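Local coordinates for Dbv8 protein (Nonomuraea, PDB 4MFZ) that probably transfers long acyl chains from acyl-CoA to glycopeptide antibiotics, as a GNAT-type N-acyltransferase that binds decanoyl-CoA, at residues 227-230 against 231-235; 271-274 against 275-279; 293-296 against 297-301. All coordinates share one frame; numbering follows the deposited sequence.

All three interactions are single-helix contacts, and they fall in sequence order within the GNAT-like C-terminal domain. Interaction 1 lies on helix 226-243, interaction 2 on helix 272-277 and interaction 3 on helix 291-299. The centres of interactions 1 and 2 are about 14 Å apart, and the two touch where Tyr229 and Tyr230 pack on Leu276. Interaction 3 stands about 20 Å from interaction 2 and 25 Å from interaction 1, centre to centre, and touches neither. Decanoyl-CoA bridges the gap: 271-279 holds its pyrophosphate and the end of its acyl chain, whereas 293-301 borders the pantetheine and adenine.

Interaction 1: residues 227-230 against 231-235; sequences DIYY and DSLRR
The first turns of helix 226-243 bring Tyr229 and Leu233 together, four residues apart on the helical connection between strands 211-216 and 251-256. Both side chains leave the backbone with CG anti to N (chi1 173° in Tyr229, -175° in Leu233), which sends them out side by side in the same direction. Leu233 touches the phenol through one methyl: CD2 comes to 4.0 Å from CE1 of Tyr229 and remains beside the ring as far as the hydroxyl. Leu233 CD2 also lies 4.4 Å from CD1 of Tyr230, a looser approach. Between the two phenols, CD1 of Tyr229 stands 3.7 Å above the plane of the Tyr230 ring, over its centre. The helix is the crossover of a beta-alpha-beta unit, and Tyr229 and Leu233 face the sheet, packing on Ile336 of strand 330-337. The Tyr229 hydroxyl is hydrogen-bonded to Trp280 NE1. Ser232 OG bonds with Leu196 O and Tyr201 OH, joining the helix to outermost strand 193-196 and its neighbour 199-205. Backbone bonds from Leu233 N to Tyr229 O (3.0 Å) and from Arg234 N to Tyr230 O (2.9 Å) keep the spacing. On the exposed flank, Arg234 bends at chi3 and brings NH2 to 3.9 Å from Asp231 OD1, a long salt bridge.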
loop_
_atom_site.group_PDB
_atom_site.type_symbol
_atom_site.label_atom_id
_atom_site.label_comp_id
_atom_site.label_asym_id
_atom_site.label_seq_id
_atom_site.Cartn_x
_atom_site.Cartn_y
_atom_site.Cartn_z
ATOM N N ASP A 227 19.869 -10.813 8.131
ATOM C CA ASP A 227 19.692 -10.396 9.524
ATOM C C ASP A 227 18.425 -9.544 9.706
ATOM O O ASP A 227 17.722 -9.665 10.700
ATOM C CB ASP A 227 20.920 -9.596 10.049
ATOM C CG ASP A 227 22.033 -10.484 10.557
ATOM O OD1 ASP A 227 21.872 -11.724 10.592
ATOM O OD2 ASP A 227 23.096 -9.934 10.950
ATOM N N ILE A 228 18.163 -8.650 8.765
ATOM C CA ILE A 228 16.975 -7.828 8.915
ATOM C C ILE A 228 15.713 -8.614 8.535
ATOM O O ILE A 228 14.675 -8.396 9.130
ATOM C CB ILE A 228 17.080 -6.449 8.201
ATOM C CG1 ILE A 228 16.894 -6.608 6.684
ATOM C CG2 ILE A 228 18.376 -5.741 8.622
ATOM C CD1 ILE A 228 17.062 -5.337 5.880
ATOM N N TYR A 229 15.822 -9.536 7.579
ATOM C CA TYR A 229 14.695 -10.406 7.239
ATOM C C TYR A 229 14.273 -11.285 8.430
ATOM O O TYR A 229 13.092 -11.306 8.800
ATOM C CB TYR A 229 14.980 -11.244 5.971
ATOM C CG TYR A 229 13.923 -12.315 5.642
ATOM C CD1 TYR A 229 14.053 -13.604 6.129
ATOM C CD2 TYR A 229 12.813 -12.032 4.842
ATOM C CE1 TYR A 229 13.115 -14.591 5.836
ATOM C CE2 TYR A 229 11.879 -13.005 4.532
ATOM C CZ TYR A 229 12.018 -14.294 5.041
ATOM O OH TYR A 229 11.086 -15.305 4.751
ATOM N N TYR A 230 15.234 -12.004 9.027
ATOM C CA TYR A 230 14.903 -12.920 10.116
ATOM C C TYR A 230 14.536 -12.233 11.400
ATOM O O TYR A 230 13.682 -12.722 12.158
ATOM C CB TYR A 230 16.012 -13.953 10.369
ATOM C CG TYR A 230 16.097 -14.964 9.280
ATOM C CD1 TYR A 230 15.042 -15.868 9.053
ATOM C CD2 TYR A 230 17.211 -15.023 8.454
ATOM C CE1 TYR A 230 15.127 -16.819 8.040
ATOM C CE2 TYR A 230 17.304 -15.966 7.440
ATOM C CZ TYR A 230 16.263 -16.870 7.237
ATOM O OH TYR A 230 16.348 -17.802 6.197
ATOM N N ASP A 231 15.156 -11.082 11.654
ATOM C CA ASP A 231 14.768 -10.357 12.850
ATOM C C ASP A 231 13.264 -9.958 12.807
ATOM O O ASP A 231 12.570 -10.048 13.820
ATOM C CB ASP A 231 15.652 -9.135 13.083
ATOM C CG ASP A 231 15.421 -8.541 14.460
ATOM O OD1 ASP A 231 15.974 -9.095 15.438
ATOM O OD2 ASP A 231 14.659 -7.545 14.559
ATOM N N SER A 232 12.791 -9.516 11.640
ATOM C CA SER A 232 11.372 -9.211 11.447
ATOM C C SER A 232 10.510 -10.475 11.543
ATOM O O SER A 232 9.557 -10.505 12.303
ATOM C CB SER A 232 11.113 -8.548 10.092
ATOM O OG SER A 232 9.706 -8.252 9.988
ATOM N N LEU A 233 10.847 -11.489 10.752
ATOM C CA LEU A 233 10.071 -12.725 10.693
ATOM C C LEU A 233 9.894 -13.358 12.094
ATOM O O LEU A 233 8.784 -13.745 12.448
ATOM C CB LEU A 233 10.674 -13.706 9.690
ATOM C CG LEU A 233 9.886 -14.995 9.447
ATOM C CD1 LEU A 233 8.561 -14.720 8.762
ATOM C CD2 LEU A 233 10.671 -15.982 8.621
ATOM N N ARG A 234 10.954 -13.403 12.902
ATOM C CA ARG A 234 10.824 -13.884 14.317
ATOM C C ARG A 234 9.919 -13.087 15.258
ATOM O O ARG A 234 9.376 -13.649 16.226
ATOM C CB ARG A 234 12.205 -14.091 14.958
ATOM C CG ARG A 234 12.924 -15.348 14.431
ATOM C CD ARG A 234 14.116 -15.784 15.285
ATOM N NE ARG A 234 15.039 -14.660 15.437
ATOM C CZ ARG A 234 15.028 -13.824 16.481
ATOM N NH1 ARG A 234 14.169 -14.016 17.480
ATOM N NH2 ARG A 234 15.870 -12.793 16.523
ATOM N N ARG A 235 9.764 -11.784 15.003
ATOM C CA ARG A 235 8.908 -10.925 15.808
ATOM C C ARG A 235 7.393 -11.024 15.459
ATOM O O ARG A 235 6.546 -10.620 16.258
ATOM C CB ARG A 235 9.337 -9.437 15.676
ATOM C CG ARG A 235 10.605 -9.007 16.421
ATOM C CD ARG A 235 11.060 -7.601 15.973
ATOM N NE ARG A 235 10.067 -6.559 16.287
ATOM C CZ ARG A 235 9.864 -5.431 15.599
ATOM N NH1 ARG A 235 10.581 -5.127 14.487
ATOM N NH2 ARG A 235 8.923 -4.589 16.034
#

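Interaction 2: residues 271-274 against 275-279; sequences SHIL and QLRRG. With MFK (decanoyl-CoA), chain B.
Ser271, whose carbonyl O takes the backbone N-H of Gln275 at 3.0 Å, also gives its hydroxyl to decanoyl-CoA: OG donates to pyrophosphate oxygen OBA at 2.6 Å. Ile273 N donates to the same OBA at 3.0 Å, and His272 N binds OBB at 2.9 Å. Two oxygens of one phosphate are thus held by three donors. Ser271 is the N-cap of helix 272-277, and its OG accepts a nearly straight bond from Leu274 N (3.0 Å, N-H...O angle 172°), which fixes the hydroxyl beside the phosphate. An anion seated at a helix N-terminus is probably favoured further by the helix dipole. One turn on, the backbone of Leu276 and Arg277 packs against acyl carbon CCF. Arg277 CG is wedged between the backbone N and the carbonyl carbon (chi1 79°), and from there the chain runs out extended beside Leu274, whose CD2 lies 3.5 Å over one face of the guanidinium. A water links Arg277 NE, at 3.0 Å, with Leu274 O. Farther out, Arg277 NH1 donates to Asp260 O and Leu258 O.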
loop_
_atom_site.group_PDB
_atom_site.type_symbol
_atom_site.label_atom_id
_atom_site.label_comp_id
_atom_site.label_asym_id
_atom_site.label_seq_id
_atom_site.Cartn_x
_atom_site.Cartn_y
_atom_site.Cartn_z
ATOM N N SER A 271 22.982 -14.139 -3.628
ATOM C CA SER A 271 21.753 -13.339 -3.684
ATOM C C SER A 271 20.870 -13.516 -2.465
ATOM O O SER A 271 20.520 -14.640 -2.121
ATOM C CB SER A 271 20.936 -13.717 -4.924
ATOM O OG SER A 271 19.570 -13.380 -4.718
ATOM N N HIS A 272 20.498 -12.415 -1.815
ATOM C CA HIS A 272 19.605 -12.486 -0.651
ATOM C C HIS A 272 18.277 -13.123 -1.057
ATOM O O HIS A 272 17.689 -13.837 -0.276
ATOM C CB HIS A 272 19.289 -11.105 -0.064
ATOM C CG HIS A 272 20.497 -10.236 0.272
ATOM N ND1 HIS A 272 21.602 -10.704 0.936
ATOM C CD2 HIS A 272 20.703 -8.881 0.078
ATOM C CE1 HIS A 272 22.470 -9.690 1.124
ATOM N NE2 HIS A 272 21.927 -8.573 0.595
ATOM N N ILE A 273 17.793 -12.829 -2.274
ATOM C CA ILE A 273 16.518 -13.362 -2.784
ATOM C C ILE A 273 16.614 -14.892 -2.887
ATOM O O ILE A 273 15.773 -15.610 -2.325
ATOM C CB ILE A 273 16.122 -12.742 -4.162
ATOM C CG1 ILE A 273 15.764 -11.253 -4.021
ATOM C CG2 ILE A 273 14.961 -13.511 -4.827
ATOM C CD1 ILE A 273 15.898 -10.455 -5.316
ATOM N N LEU A 274 17.673 -15.388 -3.536
ATOM C CA LEU A 274 17.809 -16.828 -3.725
ATOM C C LEU A 274 17.953 -17.556 -2.400
ATOM O O LEU A 274 17.324 -18.586 -2.173
ATOM C CB LEU A 274 18.968 -17.189 -4.663
ATOM C CG LEU A 274 18.942 -16.578 -6.054
ATOM C CD1 LEU A 274 20.143 -17.115 -6.835
ATOM C CD2 LEU A 274 17.628 -16.827 -6.807
ATOM N N GLN A 275 18.782 -17.023 -1.517
ATOM C CA GLN A 275 18.909 -17.624 -0.203
ATOM C C GLN A 275 17.590 -17.598 0.608
ATOM O O GLN A 275 17.145 -18.641 1.127
ATOM C CB GLN A 275 20.041 -16.948 0.586
ATOM C CG GLN A 275 20.027 -17.317 2.062
ATOM C CD GLN A 275 21.188 -16.719 2.844
ATOM O OE1 GLN A 275 22.191 -16.287 2.267
ATOM N NE2 GLN A 275 21.057 -16.711 4.175
ATOM N N LEU A 276 16.971 -16.420 0.724
ATOM C CA LEU A 276 15.860 -16.272 1.674
ATOM C C LEU A 276 14.588 -16.977 1.233
ATOM O O LEU A 276 13.836 -17.457 2.065
ATOM C CB LEU A 276 15.600 -14.797 2.066
ATOM C CG LEU A 276 16.798 -14.120 2.773
ATOM C CD1 LEU A 276 16.478 -12.659 3.003
ATOM C CD2 LEU A 276 17.102 -14.797 4.098
ATOM N N ARG A 277 14.368 -17.067 -0.056
ATOM C CA ARG A 277 13.163 -17.729 -0.587
ATOM C C ARG A 277 13.143 -19.272 -0.383
ATOM O O ARG A 277 12.076 -19.903 -0.446
ATOM C CB ARG A 277 12.962 -17.345 -2.047
ATOM C CG ARG A 277 13.828 -18.077 -3.066
ATOM C CD ARG A 277 13.606 -17.454 -4.439
ATOM N NE ARG A 277 14.241 -18.228 -5.512
ATOM C CZ ARG A 277 14.086 -17.987 -6.802
ATOM N NH1 ARG A 277 13.318 -16.994 -7.203
ATOM N NH2 ARG A 277 14.698 -18.755 -7.696
ATOM N N ARG A 278 14.298 -19.870 -0.112
ATOM C CA ARG A 278 14.352 -21.313 0.221
ATOM C C ARG A 278 13.500 -21.657 1.455
ATOM O O ARG A 278 13.173 -22.817 1.683
ATOM C CB ARG A 278 15.792 -21.788 0.473
ATOM C CG ARG A 278 16.692 -21.670 -0.725
ATOM C CD ARG A 278 18.121 -22.047 -0.351
ATOM N NE ARG A 278 18.961 -22.002 -1.542
ATOM C CZ ARG A 278 20.115 -21.361 -1.646
ATOM N NH1 ARG A 278 20.643 -20.722 -0.613
ATOM N NH2 ARG A 278 20.760 -21.383 -2.800
ATOM N N GLY A 279 13.135 -20.647 2.251
ATOM C CA GLY A 279 12.329 -20.875 3.444
ATOM C C GLY A 279 10.854 -20.918 3.106
ATOM O O GLY A 279 10.012 -21.133 3.976
HETATM C CCG MFK B . 13.221 -13.327 -0.411
HETATM C CCF MFK B . 12.335 -14.218 0.458
HETATM C CCE MFK B . 10.955 -13.605 0.560
HETATM C CCD MFK B . 10.178 -13.977 -0.679
HETATM C CCC MFK B . 8.701 -13.871 -0.357
HETATM C CCB MFK B . 8.067 -12.790 -1.198
HETATM C CCA MFK B . 6.561 -12.963 -1.103
HETATM C CBZ MFK B . 5.993 -11.745 -0.392
HETATM C CAK MFK B . 5.165 -10.931 -1.368
HETATM C CAJ MFK B . 5.793 -9.543 -1.550
HETATM O OAL MFK B . 6.373 -8.959 -0.629
HETATM S SAI MFK B . 5.574 -8.885 -3.159
HETATM C CAH MFK B . 6.504 -7.296 -3.074
HETATM C CAG MFK B . 8.023 -7.504 -3.078
HETATM N NAF MFK B . 8.631 -6.173 -2.912
HETATM C CAE MFK B . 9.463 -5.628 -3.818
HETATM O OAM MFK B . 9.836 -6.197 -4.842
HETATM C CAD MFK B . 9.975 -4.217 -3.461
HETATM C CAC MFK B . 11.095 -3.801 -4.434
HETATM N NAB MFK B . 12.200 -4.782 -4.414
HETATM C CAA MFK B . 13.278 -4.525 -3.657
HETATM O OAO MFK B . 13.385 -3.501 -2.967
HETATM C CAN MFK B . 14.417 -5.553 -3.712
HETATM O OAU MFK B . 14.233 -6.471 -4.815
HETATM C CAP MFK B . 14.615 -6.320 -2.386
HETATM C CAR MFK B . 13.322 -7.029 -2.009
HETATM C CAS MFK B . 15.011 -5.408 -1.228
HETATM C CAQ MFK B . 15.713 -7.361 -2.578
HETATM O OAT MFK B . 16.893 -6.678 -2.944
HETATM P PAV MFK B . 18.363 -7.222 -2.564
HETATM O OAX MFK B . 18.462 -7.523 -1.127
HETATM O OAW MFK B . 19.359 -6.293 -3.175
HETATM O OAY MFK B . 18.282 -8.594 -3.402
HETATM P PAZ MFK B . 19.502 -9.516 -3.889
HETATM O OBA MFK B . 18.844 -10.898 -4.272
HETATM O OBB MFK B . 20.567 -9.693 -2.880
HETATM O "O5'" MFK B . 19.925 -8.938 -5.330
HETATM C "C5'" MFK B . 20.934 -9.509 -6.133
HETATM C "C4'" MFK B . 21.096 -8.615 -7.368
HETATM O "O4'" MFK B . 19.830 -8.090 -7.929
HETATM C "C3'" MFK B . 21.890 -7.373 -7.040
HETATM O "O3'" MFK B . 22.595 -6.997 -8.222
HETATM P PBV MFK B . 24.157 -6.582 -8.096
HETATM O OBW MFK B . 24.069 -5.156 -7.412
HETATM O OBY MFK B . 24.650 -6.449 -9.639
HETATM O OBX MFK B . 24.983 -7.432 -7.242
HETATM C "C2'" MFK B . 20.771 -6.378 -6.719
HETATM O "O2'" MFK B . 21.173 -5.023 -6.792
HETATM C "C1'" MFK B . 19.783 -6.659 -7.811
HETATM N N9 MFK B . 18.414 -6.229 -7.423
HETATM C C8 MFK B . 17.601 -6.849 -6.561
HETATM N N7 MFK B . 16.459 -6.150 -6.501
HETATM C C5 MFK B . 16.547 -5.131 -7.370
HETATM C C4 MFK B . 17.760 -5.190 -7.930
HETATM N N3 MFK B . 18.116 -4.309 -8.877
HETATM C C2 MFK B . 17.291 -3.146 -9.295
HETATM N N1 MFK B . 15.988 -3.187 -8.602
HETATM C C6 MFK B . 15.691 -4.146 -7.713
HETATM N N6 MFK B . 14.495 -4.137 -7.127
HETATM O O HOH W 1 16.335 -19.851 -4.029
#

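Interaction 3: residues 293-296 against 297-301; sequences AILE and FVFRY. With MFK (decanoyl-CoA), chain B.
The helix carrying Leu295 ends at Phe299, after which Arg300, with positive phi (57°), turns the chain out of the helix, and Tyr301 follows just beyond. Leu295 O takes two bonds at this end, from Phe299 N at 3.0 Å and from Tyr301 N at 3.2 Å, which arrive from opposite faces of the carbonyl plane. The second reaches six positions back and folds the chain over the last turn, closing the C-terminal end of the helix. Tyr301 is thereby laid alongside Leu295, CB to CB at 3.6 Å, with Leu295 CD1 over one face of the phenol near its rim. The other methyl of Leu295, CD2, meets Phe299 CD2 at 4.0 Å. The next residue, Glu296, is bent at chi2 (68°), and its OE2 accepts from Arg300 NH1 at 2.8 Å in a salt bridge. The oxygen lies at the guanidinium edge, near its plane, but is itself met on its anti side, and the two planes stand almost perpendicular (82°). OE1 of Glu296 pairs with Lys173 and takes a bond from a water that also donates to Tyr301 O, joining the carboxylate to the chain beyond the helix. Farther back, Glu296 CG makes a CH-pi contact over the Phe297 ring, 4.2 Å from its centroid. Phe297 also borders the pantetheine, with Phe297 CD1 3.7 Å from ligand atom OAM, and Val298 CG1 lies 3.8 Å from adenine N1. Around this helix, Ile294, Leu295, Val298 and Phe299 pack on helix 314-324. Arg300 rests on helix 162-174 and forms a second salt bridge with Glu219, while the Phe297 ring meets that of Trp257, just past strand 251-256.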
loop_
_atom_site.group_PDB
_atom_site.type_symbol
_atom_site.label_atom_id
_atom_site.label_comp_id
_atom_site.label_asym_id
_atom_site.label_seq_id
_atom_site.Cartn_x
_atom_site.Cartn_y
_atom_site.Cartn_z
ATOM N N ALA A 293 4.628 -7.246 -13.664
ATOM C CA ALA A 293 4.963 -7.104 -12.263
ATOM C C ALA A 293 6.476 -6.944 -12.039
ATOM O O ALA A 293 6.891 -6.145 -11.214
ATOM C CB ALA A 293 4.421 -8.278 -11.468
ATOM N N ILE A 294 7.295 -7.702 -12.755
ATOM C CA ILE A 294 8.747 -7.557 -12.610
ATOM C C ILE A 294 9.246 -6.198 -13.130
ATOM O O ILE A 294 10.094 -5.563 -12.513
ATOM C CB ILE A 294 9.517 -8.731 -13.219
ATOM C CG1 ILE A 294 10.922 -8.793 -12.614
ATOM C CG2 ILE A 294 9.505 -8.651 -14.741
ATOM C CD1 ILE A 294 11.599 -10.135 -12.733
ATOM N N LEU A 295 8.677 -5.749 -14.237
ATOM C CA LEU A 295 8.986 -4.439 -14.796
ATOM C C LEU A 295 8.547 -3.362 -13.836
ATOM O O LEU A 295 9.211 -2.334 -13.719
ATOM C CB LEU A 295 8.289 -4.258 -16.150
ATOM C CG LEU A 295 8.876 -5.090 -17.304
ATOM C CD1 LEU A 295 7.975 -5.050 -18.537
ATOM C CD2 LEU A 295 10.298 -4.672 -17.639
ATOM N N GLU A 296 7.437 -3.612 -13.136
ATOM C CA GLU A 296 6.948 -2.698 -12.124
ATOM C C GLU A 296 7.925 -2.569 -10.962
ATOM O O GLU A 296 8.335 -1.462 -10.605
ATOM C CB GLU A 296 5.567 -3.133 -11.617
ATOM C CG GLU A 296 5.082 -2.423 -10.354
ATOM C CD GLU A 296 4.772 -0.940 -10.551
ATOM O OE1 GLU A 296 4.524 -0.499 -11.702
ATOM O OE2 GLU A 296 4.750 -0.206 -9.534
ATOM N N PHE A 297 8.289 -3.690 -10.357
ATOM C CA PHE A 297 9.036 -3.621 -9.119
ATOM C C PHE A 297 10.536 -3.459 -9.352
ATOM O O PHE A 297 11.263 -3.096 -8.434
ATOM C CB PHE A 297 8.763 -4.848 -8.255
ATOM C CG PHE A 297 7.366 -4.898 -7.676
ATOM C CD1 PHE A 297 7.083 -4.311 -6.436
ATOM C CD2 PHE A 297 6.339 -5.555 -8.353
ATOM C CE1 PHE A 297 5.800 -4.366 -5.904
ATOM C CE2 PHE A 297 5.055 -5.615 -7.833
ATOM C CZ PHE A 297 4.787 -5.016 -6.608
ATOM N N VAL A 298 11.010 -3.746 -10.559
ATOM C CA VAL A 298 12.433 -3.549 -10.835
ATOM C C VAL A 298 12.690 -2.161 -11.439
ATOM O O VAL A 298 13.720 -1.556 -11.149
ATOM C CB VAL A 298 13.058 -4.681 -11.690
ATOM C CG1 VAL A 298 14.542 -4.440 -11.930
ATOM C CG2 VAL A 298 12.886 -6.024 -10.999
ATOM N N PHE A 299 11.750 -1.647 -12.241
ATOM C CA PHE A 299 11.957 -0.366 -12.944
ATOM C C PHE A 299 10.900 0.693 -12.708
ATOM O O PHE A 299 11.073 1.824 -13.121
ATOM C CB PHE A 299 12.053 -0.560 -14.462
ATOM C CG PHE A 299 13.164 -1.451 -14.902
ATOM C CD1 PHE A 299 14.473 -0.962 -15.014
ATOM C CD2 PHE A 299 12.901 -2.770 -15.252
ATOM C CE1 PHE A 299 15.508 -1.797 -15.445
ATOM C CE2 PHE A 299 13.925 -3.612 -15.689
ATOM C CZ PHE A 299 15.231 -3.120 -15.786
ATOM N N ARG A 300 9.786 0.313 -12.100
ATOM C CA ARG A 300 8.642 1.207 -11.921
ATOM C C ARG A 300 8.240 1.676 -13.318
ATOM O O ARG A 300 7.960 2.864 -13.600
ATOM C CB ARG A 300 8.972 2.322 -10.931
ATOM C CG ARG A 300 7.967 2.493 -9.805
ATOM C CD ARG A 300 7.411 1.191 -9.215
ATOM N NE ARG A 300 8.076 0.729 -7.990
ATOM C CZ ARG A 300 7.471 0.025 -7.027
ATOM N NH1 ARG A 300 6.177 -0.298 -7.127
ATOM N NH2 ARG A 300 8.155 -0.341 -5.949
ATOM N N TYR A 301 8.223 0.665 -14.176
ATOM C CA TYR A 301 8.068 0.771 -15.613
ATOM C C TYR A 301 6.866 1.601 -16.005
ATOM O O TYR A 301 5.808 1.488 -15.388
ATOM C CB TYR A 301 7.897 -0.632 -16.183
ATOM C CG TYR A 301 7.920 -0.668 -17.669
ATOM C CD1 TYR A 301 9.074 -0.306 -18.355
ATOM C CD2 TYR A 301 6.797 -1.057 -18.398
ATOM C CE1 TYR A 301 9.117 -0.321 -19.725
ATOM C CE2 TYR A 301 6.835 -1.078 -19.772
ATOM C CZ TYR A 301 8.005 -0.707 -20.424
ATOM O OH TYR A 301 8.098 -0.710 -21.783
HETATM C CCG MFK B . 13.221 -13.327 -0.411
HETATM C CCF MFK B . 12.335 -14.218 0.458
HETATM C CCE MFK B . 10.955 -13.605 0.560
HETATM C CCD MFK B . 10.178 -13.977 -0.679
HETATM C CCC MFK B . 8.701 -13.871 -0.357
HETATM C CCB MFK B . 8.067 -12.790 -1.198
HETATM C CCA MFK B . 6.561 -12.963 -1.103
HETATM C CBZ MFK B . 5.993 -11.745 -0.392
HETATM C CAK MFK B . 5.165 -10.931 -1.368
HETATM C CAJ MFK B . 5.793 -9.543 -1.550
HETATM O OAL MFK B . 6.373 -8.959 -0.629
HETATM S SAI MFK B . 5.574 -8.885 -3.159
HETATM C CAH MFK B . 6.504 -7.296 -3.074
HETATM C CAG MFK B . 8.023 -7.504 -3.078
HETATM N NAF MFK B . 8.631 -6.173 -2.912
HETATM C CAE MFK B . 9.463 -5.628 -3.818
HETATM O OAM MFK B . 9.836 -6.197 -4.842
HETATM C CAD MFK B . 9.975 -4.217 -3.461
HETATM C CAC MFK B . 11.095 -3.801 -4.434
HETATM N NAB MFK B . 12.200 -4.782 -4.414
HETATM C CAA MFK B . 13.278 -4.525 -3.657
HETATM O OAO MFK B . 13.385 -3.501 -2.967
HETATM C CAN MFK B . 14.417 -5.553 -3.712
HETATM O OAU MFK B . 14.233 -6.471 -4.815
HETATM C CAP MFK B . 14.615 -6.320 -2.386
HETATM C CAR MFK B . 13.322 -7.029 -2.009
HETATM C CAS MFK B . 15.011 -5.408 -1.228
HETATM C CAQ MFK B . 15.713 -7.361 -2.578
HETATM O OAT MFK B . 16.893 -6.678 -2.944
HETATM P PAV MFK B . 18.363 -7.222 -2.564
HETATM O OAX MFK B . 18.462 -7.523 -1.127
HETATM O OAW MFK B . 19.359 -6.293 -3.175
HETATM O OAY MFK B . 18.282 -8.594 -3.402
HETATM P PAZ MFK B . 19.502 -9.516 -3.889
HETATM O OBA MFK B . 18.844 -10.898 -4.272
HETATM O OBB MFK B . 20.567 -9.693 -2.880
HETATM O "O5'" MFK B . 19.925 -8.938 -5.330
HETATM C "C5'" MFK B . 20.934 -9.509 -6.133
HETATM C "C4'" MFK B . 21.096 -8.615 -7.368
HETATM O "O4'" MFK B . 19.830 -8.090 -7.929
HETATM C "C3'" MFK B . 21.890 -7.373 -7.040
HETATM O "O3'" MFK B . 22.595 -6.997 -8.222
HETATM P PBV MFK B . 24.157 -6.582 -8.096
HETATM O OBW MFK B . 24.069 -5.156 -7.412
HETATM O OBY MFK B . 24.650 -6.449 -9.639
HETATM O OBX MFK B . 24.983 -7.432 -7.242
HETATM C "C2'" MFK B . 20.771 -6.378 -6.719
HETATM O "O2'" MFK B . 21.173 -5.023 -6.792
HETATM C "C1'" MFK B . 19.783 -6.659 -7.811
HETATM N N9 MFK B . 18.414 -6.229 -7.423
HETATM C C8 MFK B . 17.601 -6.849 -6.561
HETATM N N7 MFK B . 16.459 -6.150 -6.501
HETATM C C5 MFK B . 16.547 -5.131 -7.370
HETATM C C4 MFK B . 17.760 -5.190 -7.930
HETATM N N3 MFK B . 18.116 -4.309 -8.877
HETATM C C2 MFK B . 17.291 -3.146 -9.295
HETATM N N1 MFK B . 15.988 -3.187 -8.602
HETATM C C6 MFK B . 15.691 -4.146 -7.713
HETATM N N6 MFK B . 14.495 -4.137 -7.127
HETATM O O HOH W 2 5.110 -1.050 -14.136
#